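Local atomic coordinates of hydroxylase (Rhodococcus sp., PDB entry 2OR0), a protein that probably acts as a flavin-dependent hydroxylase of the acyl-CoA dehydrogenase-like family, taking reduced flavin as a donor and placing one atom of oxygen in its substrate. Residues M129-G137 with K149-T158; L187-T198 with K210-V219. All blocks are in the same frame, centred on the assembly; numbering follows the deposited sequence. Where two conformers were deposited one is given.

Contact 1: M129-G137 with K149-T158; sequences MASPYAPMG and KGRWSFSSGT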
HETATM    1  N   MSE A 129       2.840  -1.524  12.755  1.00 33.52           N
HETATM    2  CA  MSE A 129       3.343  -0.176  12.574  1.00 33.84           C
HETATM    3  C   MSE A 129       2.465   0.590  11.577  1.00 33.19           C
HETATM    4  O   MSE A 129       2.055   0.040  10.543  1.00 32.14           O
HETATM    5  CB  MSE A 129       4.783  -0.183  12.066  1.00 32.94           C
HETATM    6  CG  MSE A 129       5.794  -0.814  13.007  1.00 34.58           C
HETATM    7 SE   MSE A 129       7.368  -1.262  11.987  0.75 36.54          SE
HETATM    8  CE  MSE A 129       6.715  -3.081  11.596  1.00 35.66           C
ATOM      9  N   ALA A 130       2.221   1.865  11.902  1.00 32.62           N
ATOM     10  CA  ALA A 130       1.548   2.837  11.027  1.00 32.33           C
ATOM     11  C   ALA A 130       2.564   3.669  10.274  1.00 32.08           C
ATOM     12  O   ALA A 130       3.734   3.763  10.672  1.00 33.29           O
ATOM     13  CB  ALA A 130       0.611   3.767  11.847  1.00 31.67           C
ATOM     14  N   SER A 131       2.121   4.244   9.165  1.00 31.63           N
ATOM     15  CA  SER A 131       2.853   5.166   8.313  0.50 31.38           C
ATOM     16  C   SER A 131       2.420   6.606   8.660  1.00 30.79           C
ATOM     17  O   SER A 131       1.699   6.837   9.638  1.00 31.36           O
ATOM     18  CB  SER A 131       2.502   4.846   6.837  0.50 31.41           C
ATOM     19  OG  SER A 131       1.095   5.042   6.578  0.50 30.73           O
ATOM     20  N   PRO A 132       2.739   7.580   7.785  1.00 31.46           N
ATOM     21  CA  PRO A 132       3.410   7.666   6.475  1.00 31.52           C
ATOM     22  C   PRO A 132       4.905   7.929   6.449  1.00 32.62           C
ATOM     23  O   PRO A 132       5.464   8.560   7.351  1.00 32.95           O
ATOM     24  CB  PRO A 132       2.710   8.854   5.832  1.00 32.07           C
ATOM     25  CG  PRO A 132       2.539   9.800   7.008  1.00 31.09           C
ATOM     26  CD  PRO A 132       2.225   8.907   8.206  1.00 31.33           C
ATOM     27  N   TYR A 133       5.527   7.494   5.356  1.00 33.03           N
ATOM     28  CA  TYR A 133       6.914   7.830   5.057  1.00 33.22           C
ATOM     29  C   TYR A 133       7.133   9.266   4.600  1.00 33.31           C
ATOM     30  O   TYR A 133       8.277   9.698   4.551  1.00 33.44           O
ATOM     31  CB  TYR A 133       7.448   6.912   3.965  1.00 33.58           C
ATOM     32  CG  TYR A 133       7.600   5.481   4.409  1.00 34.32           C
ATOM     33  CD1 TYR A 133       8.526   5.132   5.379  1.00 33.96           C
ATOM     34  CD2 TYR A 133       6.814   4.469   3.843  1.00 35.67           C
ATOM     35  CE1 TYR A 133       8.678   3.807   5.778  1.00 33.63           C
ATOM     36  CE2 TYR A 133       6.972   3.126   4.229  1.00 36.19           C
ATOM     37  CZ  TYR A 133       7.914   2.806   5.202  1.00 34.73           C
ATOM     38  OH  TYR A 133       8.073   1.483   5.613  1.00 35.40           O
ATOM     39  N   ALA A 134       6.070   9.988   4.228  1.00 32.78           N
ATOM     40  CA  ALA A 134       6.222  11.391   3.807  1.00 33.42           C
ATOM     41  C   ALA A 134       7.038  12.144   4.858  1.00 33.33           C
ATOM     42  O   ALA A 134       6.768  12.023   6.047  1.00 33.56           O
ATOM     43  CB  ALA A 134       4.863  12.072   3.592  1.00 33.14           C
ATOM     44  N   PRO A 135       8.066  12.885   4.421  1.00 34.01           N
ATOM     45  CA  PRO A 135       9.001  13.524   5.350  1.00 34.77           C
ATOM     46  C   PRO A 135       8.430  14.826   5.944  1.00 35.83           C
ATOM     47  O   PRO A 135       9.031  15.906   5.782  1.00 35.83           O
ATOM     48  CB  PRO A 135      10.206  13.808   4.464  1.00 34.05           C
ATOM     49  CG  PRO A 135       9.618  14.061   3.132  1.00 34.48           C
ATOM     50  CD  PRO A 135       8.431  13.135   3.016  1.00 33.49           C
HETATM   51  N   MSE A 136       7.310  14.679   6.654  1.00 36.04           N
HETATM   52  CA  MSE A 136       6.534  15.806   7.166  0.50 37.25           C
HETATM   53  C   MSE A 136       7.047  16.351   8.493  1.00 37.27           C
HETATM   54  O   MSE A 136       6.536  17.334   9.021  1.00 39.04           O
HETATM   55  CB  MSE A 136       5.051  15.420   7.290  0.50 37.82           C
HETATM   56  CG  MSE A 136       4.279  15.458   5.969  0.50 39.21           C
HETATM   57 SE   MSE A 136       4.810  17.001   4.902  0.40 46.29          SE
HETATM   58  CE  MSE A 136       5.857  16.068   3.524  0.50 41.56           C
ATOM     59  N   GLY A 137       8.076  15.727   9.046  1.00 36.93           N
ATOM     60  CA  GLY A 137       8.581  16.141  10.351  1.00 36.21           C
ATOM     61  C   GLY A 137       9.985  16.689  10.335  1.00 34.95           C
ATOM     62  O   GLY A 137      10.656  16.673   9.295  1.00 35.06           O
ATOM     63  N   LYS A 149       9.667  16.613  15.782  1.00 26.34           N
ATOM     64  CA  LYS A 149       8.442  17.395  15.809  1.00 27.15           C
ATOM     65  C   LYS A 149       7.810  17.430  14.409  1.00 26.44           C
ATOM     66  O   LYS A 149       8.497  17.641  13.421  1.00 26.77           O
ATOM     67  CB  LYS A 149       8.738  18.825  16.261  1.00 26.38           C
ATOM     68  CG  LYS A 149       7.484  19.636  16.452  1.00 29.91           C
ATOM     69  CD  LYS A 149       7.729  21.130  16.504  1.00 32.09           C
ATOM     70  CE  LYS A 149       6.403  21.819  16.904  1.00 32.02           C
ATOM     71  NZ  LYS A 149       6.318  23.037  16.135  1.00 38.37           N
ATOM     72  N   GLY A 150       6.500  17.268  14.337  1.00 26.52           N
ATOM     73  CA  GLY A 150       5.796  17.483  13.068  1.00 25.95           C
ATOM     74  C   GLY A 150       4.339  17.041  13.078  1.00 25.94           C
ATOM     75  O   GLY A 150       3.806  16.581  14.101  1.00 25.17           O
ATOM     76  N   ARG A 151       3.691  17.208  11.923  1.00 26.54           N
ATOM     77  CA  ARG A 151       2.320  16.761  11.705  1.00 26.27           C
ATOM     78  C   ARG A 151       2.303  16.007  10.362  1.00 26.36           C
ATOM     79  O   ARG A 151       2.717  16.546   9.335  1.00 26.10           O
ATOM     80  CB  ARG A 151       1.349  17.957  11.689  1.00 26.28           C
ATOM     81  CG  ARG A 151      -0.121  17.542  11.456  1.00 26.10           C
ATOM     82  CD  ARG A 151      -1.164  18.544  11.950  1.00 24.84           C
ATOM     83  NE  ARG A 151      -2.518  18.017  11.685  1.00 25.28           N
ATOM     84  CZ  ARG A 151      -3.646  18.433  12.269  1.00 26.70           C
ATOM     85  NH1 ARG A 151      -3.631  19.401  13.184  1.00 24.47           N
ATOM     86  NH2 ARG A 151      -4.816  17.891  11.927  1.00 26.08           N
ATOM     87  N   TRP A 152       1.847  14.758  10.405  1.00 26.41           N
ATOM     88  CA  TRP A 152       1.792  13.892   9.232  1.00 27.71           C
ATOM     89  C   TRP A 152       0.323  13.598   8.966  1.00 27.55           C
ATOM     90  O   TRP A 152      -0.464  13.584   9.892  1.00 27.67           O
ATOM     91  CB  TRP A 152       2.507  12.552   9.496  1.00 27.66           C
ATOM     92  CG  TRP A 152       4.011  12.651   9.647  1.00 28.91           C
ATOM     93  CD1 TRP A 152       4.955  12.342   8.711  1.00 29.11           C
ATOM     94  CD2 TRP A 152       4.731  13.063  10.826  1.00 29.15           C
ATOM     95  NE1 TRP A 152       6.218  12.544   9.225  1.00 28.64           N
ATOM     96  CE2 TRP A 152       6.111  12.986  10.519  1.00 29.20           C
ATOM     97  CE3 TRP A 152       4.342  13.471  12.106  1.00 29.07           C
ATOM     98  CZ2 TRP A 152       7.114  13.310  11.455  1.00 29.00           C
ATOM     99  CZ3 TRP A 152       5.344  13.802  13.038  1.00 29.29           C
ATOM    100  CH2 TRP A 152       6.710  13.727  12.693  1.00 28.10           C
ATOM    101  N   SER A 153      -0.032  13.349   7.715  1.00 27.89           N
ATOM    102  CA  SER A 153      -1.391  12.934   7.380  1.00 29.20           C
ATOM    103  C   SER A 153      -1.390  11.554   6.712  1.00 29.33           C
ATOM    104  O   SER A 153      -0.322  11.036   6.369  1.00 28.14           O
ATOM    105  CB  SER A 153      -2.019  13.982   6.447  1.00 29.29           C
ATOM    106  OG  SER A 153      -1.169  14.176   5.345  1.00 32.47           O
ATOM    107  N   PHE A 154      -2.584  10.978   6.514  1.00 29.67           N
ATOM    108  CA  PHE A 154      -2.746   9.703   5.803  1.00 30.48           C
ATOM    109  C   PHE A 154      -2.059   8.543   6.549  1.00 30.01           C
ATOM    110  O   PHE A 154      -1.419   7.700   5.919  1.00 29.37           O
ATOM    111  CB  PHE A 154      -2.219   9.802   4.352  1.00 31.29           C
ATOM    112  CG  PHE A 154      -3.054   9.052   3.297  1.00 36.33           C
ATOM    113  CD1 PHE A 154      -3.359   9.672   2.066  1.00 39.67           C
ATOM    114  CD2 PHE A 154      -3.478   7.720   3.488  1.00 38.95           C
ATOM    115  CE1 PHE A 154      -4.094   8.977   1.054  1.00 39.93           C
ATOM    116  CE2 PHE A 154      -4.224   7.036   2.500  1.00 37.39           C
ATOM    117  CZ  PHE A 154      -4.530   7.659   1.287  1.00 36.71           C
ATOM    118  N   SER A 155      -2.214   8.491   7.876  1.00 28.99           N
ATOM    119  CA  SER A 155      -1.668   7.372   8.655  1.00 29.41           C
ATOM    120  C   SER A 155      -2.643   6.189   8.661  1.00 29.31           C
ATOM    121  O   SER A 155      -3.428   6.031   9.588  1.00 29.55           O
ATOM    122  CB  SER A 155      -1.333   7.822  10.085  1.00 29.70           C
ATOM    123  OG  SER A 155      -0.725   6.773  10.835  1.00 30.94           O
ATOM    124  N   SER A 156      -2.592   5.352   7.618  1.00 29.59           N
ATOM    125  CA  SER A 156      -3.611   4.311   7.411  1.00 29.82           C
ATOM    126  C   SER A 156      -3.610   3.273   8.522  1.00 29.89           C
ATOM    127  O   SER A 156      -2.545   2.807   8.911  1.00 30.04           O
ATOM    128  CB  SER A 156      -3.390   3.601   6.058  1.00 30.11           C
ATOM    129  OG  SER A 156      -3.420   4.533   5.003  1.00 31.79           O
ATOM    130  N   GLY A 157      -4.798   2.892   9.008  1.00 30.72           N
ATOM    131  CA  GLY A 157      -4.927   1.838  10.024  1.00 30.97           C
ATOM    132  C   GLY A 157      -4.386   2.219  11.404  1.00 31.81           C
ATOM    133  O   GLY A 157      -4.233   1.363  12.268  1.00 32.61           O
ATOM    134  N   THR A 158      -4.122   3.510  11.614  1.00 31.99           N
ATOM    135  CA  THR A 158      -3.339   3.989  12.761  1.00 30.83           C
ATOM    136  C   THR A 158      -3.903   3.638  14.149  1.00 31.79           C
ATOM    137  O   THR A 158      -3.124   3.371  15.073  1.00 30.80           O
ATOM    138  CB  THR A 158      -3.003   5.508  12.628  1.00 31.30           C
ATOM    139  OG1 THR A 158      -1.836   5.809  13.391  1.00 30.25           O
ATOM    140  CG2 THR A 158      -4.161   6.418  13.051  1.00 27.97           C
TER
HETATM  141  O   HOH W   1      -0.004   3.048   8.000  1.00 33.15           O
HETATM  142  O   HOH W   2       5.124  18.983  10.407  1.00 34.52           O

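Contact 2: L187-T198 with K210-V219; sequences LPRTDYQIVEDT and KDLIVDGAFV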
ATOM      1  N   LEU A 187       8.622   5.283  16.254  1.00 32.41           N
ATOM      2  CA  LEU A 187       8.130   5.832  17.534  1.00 32.68           C
ATOM      3  C   LEU A 187       7.052   4.945  18.091  1.00 32.70           C
ATOM      4  O   LEU A 187       6.214   4.465  17.338  1.00 33.16           O
ATOM      5  CB  LEU A 187       7.523   7.233  17.363  1.00 32.24           C
ATOM      6  CG  LEU A 187       8.431   8.445  17.188  1.00 33.43           C
ATOM      7  CD1 LEU A 187       9.052   8.458  15.818  1.00 33.67           C
ATOM      8  CD2 LEU A 187       7.631   9.715  17.404  1.00 32.47           C
ATOM      9  N   PRO A 188       7.067   4.708  19.417  1.00 32.55           N
ATOM     10  CA  PRO A 188       5.954   4.018  20.049  1.00 32.54           C
ATOM     11  C   PRO A 188       4.752   4.965  20.137  1.00 33.36           C
ATOM     12  O   PRO A 188       4.950   6.184  20.120  1.00 32.79           O
ATOM     13  CB  PRO A 188       6.490   3.704  21.447  1.00 32.50           C
ATOM     14  CG  PRO A 188       7.554   4.732  21.694  1.00 31.62           C
ATOM     15  CD  PRO A 188       8.143   5.046  20.371  1.00 32.63           C
ATOM     16  N   ARG A 189       3.539   4.406  20.229  1.00 33.89           N
ATOM     17  CA  ARG A 189       2.294   5.195  20.202  1.00 35.47           C
ATOM     18  C   ARG A 189       2.224   6.167  21.372  1.00 35.93           C
ATOM     19  O   ARG A 189       1.586   7.220  21.303  1.00 35.27           O
ATOM     20  CB  ARG A 189       1.063   4.281  20.213  1.00 35.45           C
ATOM     21  CG  ARG A 189      -0.247   5.035  20.172  1.00 37.98           C
ATOM     22  CD  ARG A 189      -1.246   4.366  19.276  1.00 40.88           C
ATOM     23  NE  ARG A 189      -2.603   4.635  19.737  1.00 44.12           N
ATOM     24  CZ  ARG A 189      -3.680   3.971  19.331  1.00 46.65           C
ATOM     25  NH1 ARG A 189      -3.574   2.991  18.433  1.00 47.71           N
ATOM     26  NH2 ARG A 189      -4.871   4.291  19.819  1.00 48.50           N
ATOM     27  N   THR A 190       2.893   5.782  22.450  1.00 36.37           N
ATOM     28  CA  THR A 190       3.057   6.627  23.615  1.00 36.80           C
ATOM     29  C   THR A 190       3.720   7.986  23.298  1.00 36.04           C
ATOM     30  O   THR A 190       3.505   8.984  24.018  1.00 35.90           O
ATOM     31  CB  THR A 190       3.847   5.841  24.698  1.00 37.09           C
ATOM     32  OG1 THR A 190       3.444   6.319  25.983  1.00 40.85           O
ATOM     33  CG2 THR A 190       5.344   5.986  24.515  1.00 35.86           C
ATOM     34  N   ASP A 191       4.501   8.032  22.217  1.00 34.11           N
ATOM     35  CA  ASP A 191       5.229   9.236  21.858  1.00 33.42           C
ATOM     36  C   ASP A 191       4.580  10.101  20.769  1.00 32.43           C
ATOM     37  O   ASP A 191       5.198  11.037  20.289  1.00 31.80           O
ATOM     38  CB  ASP A 191       6.659   8.888  21.470  1.00 33.81           C
ATOM     39  CG  ASP A 191       7.542   8.543  22.693  1.00 36.07           C
ATOM     40  OD1 ASP A 191       7.093   8.738  23.851  1.00 39.32           O
ATOM     41  OD2 ASP A 191       8.694   8.085  22.480  1.00 37.44           O
ATOM     42  N   TYR A 192       3.341   9.800  20.390  1.00 31.71           N
ATOM     43  CA  TYR A 192       2.624  10.681  19.439  1.00 31.49           C
ATOM     44  C   TYR A 192       1.136  10.728  19.701  1.00 31.33           C
ATOM     45  O   TYR A 192       0.610  10.001  20.543  1.00 30.61           O
ATOM     46  CB  TYR A 192       2.920  10.322  17.965  1.00 31.09           C
ATOM     47  CG  TYR A 192       2.599   8.874  17.581  1.00 30.47           C
ATOM     48  CD1 TYR A 192       1.306   8.493  17.220  1.00 29.73           C
ATOM     49  CD2 TYR A 192       3.595   7.903  17.575  1.00 28.76           C
ATOM     50  CE1 TYR A 192       1.009   7.177  16.868  1.00 29.46           C
ATOM     51  CE2 TYR A 192       3.318   6.589  17.234  1.00 30.10           C
ATOM     52  CZ  TYR A 192       2.023   6.226  16.879  1.00 31.67           C
ATOM     53  OH  TYR A 192       1.745   4.913  16.534  1.00 31.00           O
ATOM     54  N   GLN A 193       0.472  11.601  18.961  1.00 32.27           N
ATOM     55  CA  GLN A 193      -0.943  11.853  19.131  1.00 34.09           C
ATOM     56  C   GLN A 193      -1.639  11.611  17.789  1.00 32.11           C
ATOM     57  O   GLN A 193      -1.202  12.107  16.759  1.00 31.41           O
ATOM     58  CB  GLN A 193      -1.169  13.316  19.605  1.00 33.28           C
ATOM     59  CG  GLN A 193      -2.647  13.744  19.693  1.00 37.95           C
ATOM     60  CD  GLN A 193      -2.917  15.268  19.483  1.00 39.30           C
ATOM     61  OE1 GLN A 193      -4.086  15.725  19.555  1.00 47.86           O
ATOM     62  NE2 GLN A 193      -1.858  16.044  19.226  1.00 43.93           N
ATOM     63  N   ILE A 194      -2.724  10.854  17.847  1.00 31.95           N
ATOM     64  CA  ILE A 194      -3.614  10.605  16.712  1.00 32.00           C
ATOM     65  C   ILE A 194      -4.659  11.725  16.746  1.00 31.74           C
ATOM     66  O   ILE A 194      -5.371  11.877  17.741  1.00 31.92           O
ATOM     67  CB  ILE A 194      -4.309   9.209  16.832  1.00 31.66           C
ATOM     68  CG1 ILE A 194      -3.281   8.061  16.736  1.00 32.64           C
ATOM     69  CG2 ILE A 194      -5.383   9.024  15.751  1.00 31.65           C
ATOM     70  CD1 ILE A 194      -3.841   6.649  17.090  1.00 31.68           C
ATOM     71  N   VAL A 195      -4.733  12.525  15.688  1.00 31.69           N
ATOM     72  CA  VAL A 195      -5.700  13.636  15.650  1.00 31.17           C
ATOM     73  C   VAL A 195      -7.066  13.158  15.141  1.00 31.90           C
ATOM     74  O   VAL A 195      -7.186  12.716  13.996  1.00 31.90           O
ATOM     75  CB  VAL A 195      -5.155  14.824  14.844  1.00 30.76           C
ATOM     76  CG1 VAL A 195      -6.033  16.081  15.017  1.00 30.83           C
ATOM     77  CG2 VAL A 195      -3.745  15.133  15.269  1.00 30.81           C
ATOM     78  N   GLU A 196      -8.091  13.242  15.997  1.00 32.13           N
ATOM     79  CA  GLU A 196      -9.457  12.845  15.618  1.00 33.59           C
ATOM     80  C   GLU A 196     -10.070  13.794  14.585  1.00 32.76           C
ATOM     81  O   GLU A 196      -9.658  14.950  14.470  1.00 31.75           O
ATOM     82  CB  GLU A 196     -10.382  12.749  16.859  1.00 34.94           C
ATOM     83  CG  GLU A 196     -10.146  11.529  17.770  1.00 40.09           C
ATOM     84  CD  GLU A 196     -10.083  10.182  17.001  1.00 45.07           C
ATOM     85  OE1 GLU A 196     -11.018   9.875  16.209  1.00 48.01           O
ATOM     86  OE2 GLU A 196      -9.096   9.435  17.194  1.00 46.65           O
ATOM     87  N   ASP A 197     -11.045  13.290  13.832  1.00 32.94           N
ATOM     88  CA  ASP A 197     -11.774  14.082  12.815  1.00 33.31           C
ATOM     89  C   ASP A 197     -10.904  14.659  11.689  1.00 31.49           C
ATOM     90  O   ASP A 197     -11.183  15.719  11.138  1.00 31.83           O
ATOM     91  CB  ASP A 197     -12.642  15.164  13.495  1.00 34.22           C
ATOM     92  CG  ASP A 197     -13.518  14.581  14.590  1.00 39.46           C
ATOM     93  OD1 ASP A 197     -14.312  13.662  14.287  1.00 44.14           O
ATOM     94  OD2 ASP A 197     -13.397  15.002  15.770  1.00 45.40           O
ATOM     95  N   THR A 198      -9.849  13.943  11.339  1.00 29.88           N
ATOM     96  CA  THR A 198      -8.953  14.388  10.286  1.00 28.42           C
ATOM     97  C   THR A 198      -9.036  13.429   9.062  1.00 28.43           C
ATOM     98  O   THR A 198      -8.246  13.508   8.135  1.00 28.07           O
ATOM     99  CB  THR A 198      -7.517  14.454  10.802  1.00 28.76           C
ATOM    100  OG1 THR A 198      -7.163  13.180  11.380  1.00 26.14           O
ATOM    101  CG2 THR A 198      -7.364  15.603  11.852  1.00 26.43           C
ATOM    102  N   LYS A 210      -5.915   8.853   9.722  1.00 25.60           N
ATOM    103  CA  LYS A 210      -5.869  10.114  10.484  1.00 26.44           C
ATOM    104  C   LYS A 210      -4.488  10.772  10.498  1.00 26.83           C
ATOM    105  O   LYS A 210      -3.488  10.135  10.140  1.00 26.28           O
ATOM    106  CB  LYS A 210      -6.370   9.860  11.915  1.00 25.84           C
ATOM    107  CG  LYS A 210      -7.875   9.557  11.991  1.00 26.66           C
ATOM    108  CD  LYS A 210      -8.217   8.907  13.328  1.00 29.12           C
ATOM    109  CE  LYS A 210      -9.606   8.318  13.356  1.00 34.76           C
ATOM    110  NZ  LYS A 210      -9.790   7.594  14.651  1.00 38.38           N
ATOM    111  N   ASP A 211      -4.462  12.063  10.848  1.00 26.92           N
ATOM    112  CA  ASP A 211      -3.231  12.795  11.098  1.00 27.91           C
ATOM    113  C   ASP A 211      -2.587  12.333  12.407  1.00 28.31           C
ATOM    114  O   ASP A 211      -3.284  11.947  13.357  1.00 28.47           O
ATOM    115  CB  ASP A 211      -3.511  14.305  11.219  1.00 27.76           C
ATOM    116  CG  ASP A 211      -3.843  14.973   9.869  1.00 29.95           C
ATOM    117  OD1 ASP A 211      -4.129  14.279   8.842  1.00 30.32           O
ATOM    118  OD2 ASP A 211      -3.830  16.222   9.845  1.00 29.58           O
ATOM    119  N   LEU A 212      -1.264  12.409  12.455  1.00 28.89           N
ATOM    120  CA  LEU A 212      -0.494  12.210  13.680  1.00 28.55           C
ATOM    121  C   LEU A 212       0.308  13.475  13.970  1.00 28.61           C
ATOM    122  O   LEU A 212       0.855  14.081  13.054  1.00 27.98           O
ATOM    123  CB  LEU A 212       0.511  11.052  13.512  1.00 28.90           C
ATOM    124  CG  LEU A 212       0.117   9.614  13.133  1.00 30.25           C
ATOM    125  CD1 LEU A 212       1.309   8.677  13.310  1.00 30.27           C
ATOM    126  CD2 LEU A 212      -1.084   9.085  13.909  1.00 31.78           C
ATOM    127  N   ILE A 213       0.408  13.836  15.251  1.00 28.85           N
ATOM    128  CA  ILE A 213       1.227  14.974  15.699  1.00 29.48           C
ATOM    129  C   ILE A 213       2.291  14.527  16.708  1.00 29.38           C
ATOM    130  O   ILE A 213       1.999  13.755  17.623  1.00 28.68           O
ATOM    131  CB  ILE A 213       0.367  16.095  16.354  1.00 29.11           C
ATOM    132  CG1 ILE A 213      -0.360  16.895  15.273  1.00 30.19           C
ATOM    133  CG2 ILE A 213       1.264  17.112  17.116  1.00 29.72           C
ATOM    134  CD1 ILE A 213      -1.304  17.971  15.844  1.00 30.55           C
ATOM    135  N   VAL A 214       3.505  15.035  16.533  1.00 29.79           N
ATOM    136  CA  VAL A 214       4.581  14.878  17.517  1.00 30.52           C
ATOM    137  C   VAL A 214       5.056  16.278  17.950  1.00 31.41           C
ATOM    138  O   VAL A 214       5.396  17.111  17.097  1.00 31.19           O
ATOM    139  CB  VAL A 214       5.756  14.008  16.938  1.00 30.69           C
ATOM    140  CG1 VAL A 214       6.866  13.813  17.978  1.00 31.39           C
ATOM    141  CG2 VAL A 214       5.249  12.626  16.489  1.00 28.82           C
ATOM    142  N   ASP A 215       5.065  16.533  19.265  1.00 32.20           N
ATOM    143  CA  ASP A 215       5.481  17.842  19.816  1.00 33.06           C
ATOM    144  C   ASP A 215       6.989  17.956  20.082  1.00 33.47           C
ATOM    145  O   ASP A 215       7.564  19.053  19.965  1.00 34.12           O
ATOM    146  CB  ASP A 215       4.704  18.183  21.105  1.00 33.24           C
ATOM    147  CG  ASP A 215       3.310  18.725  20.827  1.00 34.95           C
ATOM    148  OD1 ASP A 215       3.044  19.105  19.670  1.00 34.31           O
ATOM    149  OD2 ASP A 215       2.465  18.751  21.762  1.00 36.83           O
ATOM    150  N   GLY A 216       7.626  16.834  20.425  1.00 33.18           N
ATOM    151  CA  GLY A 216       9.075  16.776  20.660  1.00 32.12           C
ATOM    152  C   GLY A 216       9.418  15.466  21.356  1.00 32.37           C
ATOM    153  O   GLY A 216       9.592  15.417  22.589  1.00 31.96           O
ATOM    154  N   ALA A 217       9.474  14.397  20.557  1.00 31.89           N
ATOM    155  CA  ALA A 217       9.762  13.057  21.028  1.00 31.68           C
ATOM    156  C   ALA A 217      11.205  12.720  20.724  1.00 31.09           C
ATOM    157  O   ALA A 217      11.677  12.906  19.598  1.00 31.52           O
ATOM    158  CB  ALA A 217       8.847  12.059  20.367  1.00 31.06           C
ATOM    159  N   PHE A 218      11.907  12.213  21.731  1.00 31.37           N
ATOM    160  CA  PHE A 218      13.270  11.750  21.526  1.00 30.60           C
ATOM    161  C   PHE A 218      13.240  10.398  20.807  1.00 30.39           C
ATOM    162  O   PHE A 218      12.524   9.488  21.230  1.00 29.30           O
ATOM    163  CB  PHE A 218      14.023  11.603  22.860  1.00 31.40           C
ATOM    164  CG  PHE A 218      15.355  10.907  22.721  1.00 30.84           C
ATOM    165  CD1 PHE A 218      16.420  11.550  22.096  1.00 31.49           C
ATOM    166  CD2 PHE A 218      15.534   9.606  23.200  1.00 31.24           C
ATOM    167  CE1 PHE A 218      17.663  10.912  21.958  1.00 33.07           C
ATOM    168  CE2 PHE A 218      16.768   8.966  23.065  1.00 30.10           C
ATOM    169  CZ  PHE A 218      17.820   9.609  22.442  1.00 31.28           C
ATOM    170  N   VAL A 219      14.023  10.299  19.734  1.00 29.72           N
ATOM    171  CA  VAL A 219      14.155   9.056  18.973  1.00 30.50           C
ATOM    172  C   VAL A 219      15.640   8.634  18.952  1.00 30.66           C
ATOM    173  O   VAL A 219      16.479   9.322  18.360  1.00 30.10           O
ATOM    174  CB  VAL A 219      13.599   9.195  17.514  1.00 30.33           C
ATOM    175  CG1 VAL A 219      13.731   7.857  16.758  1.00 30.36           C
ATOM    176  CG2 VAL A 219      12.124   9.662  17.511  1.00 29.82           C
TER
HETATM  177  O   HOH W   3      10.319   8.351  20.243  1.00 35.64           O
HETATM  178  O   HOH W   4      -6.536  15.383   7.656  1.00 30.66           O

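Contact 1: M129-G137 with K149-T158
Trp152 and Met136, a selenomethionine, make the main apolar meeting between the loop that follows strand 129-130 and strand 145-155. CB of Met136 sits over one face of the indole, 3.7 Å from the centroid of the five-membered ring and 24° off its normal, a CH-pi contact. With CG of Trp152 anti to its own carbonyl carbon (chi1 -69°), the ring reaches along the loop. At its far end, Trp152 CZ2 comes within 3.4 Å of Gly137 CA. At the ring edge, in plane, lies the carbonyl oxygen of Ala134, 3.2 Å from CD1 of Trp152; NE1 of Trp152 is hydrogen-bonded to the backbone oxygen of Gly167 in strand 163-170. Pro132, which follows a cis peptide bond, sets its CG 3.7 Å from CB of Trp152.

Ser155 OG donates a hydrogen bond to Ser131 O over 2.7 Å, tilted 28° from the carbonyl plane. CB of Ala130 packs beside the same hydroxyl.

Two waters extend the polar contacts. One links N and OG of Ser131 to Ser156 O; the other accepts from Arg151 N and donates to Met136 O at 2.6 Å. Direct backbone pairing is thus largely replaced here by a hydroxyl, two waters and an indole, which tie an irregular loop to the beta sheet.

Contact 2: L187-T198 with K210-V219
Strand 193-195 pairs antiparallel with strand 210-214 and has no other strand partner within the mixed sheet of the beta domain. Gln193 and Ile213 are a hydrogen-bonded pair: Ile213 N reaches Gln193 O at 2.8 Å, and Gln193 N returns the bond to Ile213 O, both in the carbonyl plane. Val195 N adds a nearly straight bond to Asp211 O (169° at the hydrogen).

Beyond the strand, Thr198 OG1 carries the pairing on. With that hydroxyl lodged between backbone N and carbonyl carbon (chi1 54°), it accepts from Asp211 N at 3.0 Å while donating to Val195 O, so one oxygen closes the turn and holds the neighbouring strand.

Side chains pack on both faces of this ribbon, which strand 210-214 joins to strand 145-155 within the larger mixed sheet. On one, Leu212 places CD1 over the Tyr192 ring, 4.2 Å from its centroid, and CD2 alongside Ile194 CG1. On the other, Val195 CG2 meets Ile213 CD1 at 3.8 Å. Where the second segment turns its corner, Leu187 CD2 meets Val214 CG2 tip to tip and its CD1 touches Val219 CG2.

Lys210 extends past Ile194 CG2 to a salt bridge, NZ to Glu196 OE1 at 3.0 Å on the syn lone pair, and a second one to Asp159. A methionine in its place would probably leave the carboxylates of Glu196 and Asp159 without their shared positive partner. Water joins Asp191 OD2 to Phe218 O.

In the fold
Contacts 1 and 2 follow one another along the chain, their centres about 9 Å apart, and meet where strand 145-155 runs antiparallel to strand 210-214. Strand 145-155 therefore lies between the loop of contact 1 and the ribbon of contact 2. The seam is joined by a probable hydrogen bond from Val214 N to Gly150 O at 2.9 Å and by a salt bridge from Arg151 NH2 to Asp211 OD2 at 2.8 Å. Trp152 also touches Val214, and Leu212 touches Ser155, so side chains also meet across the seam. Both contacts belong to the beta domain, consistent with the middle domain of acyl-CoA dehydrogenase-like enzymes.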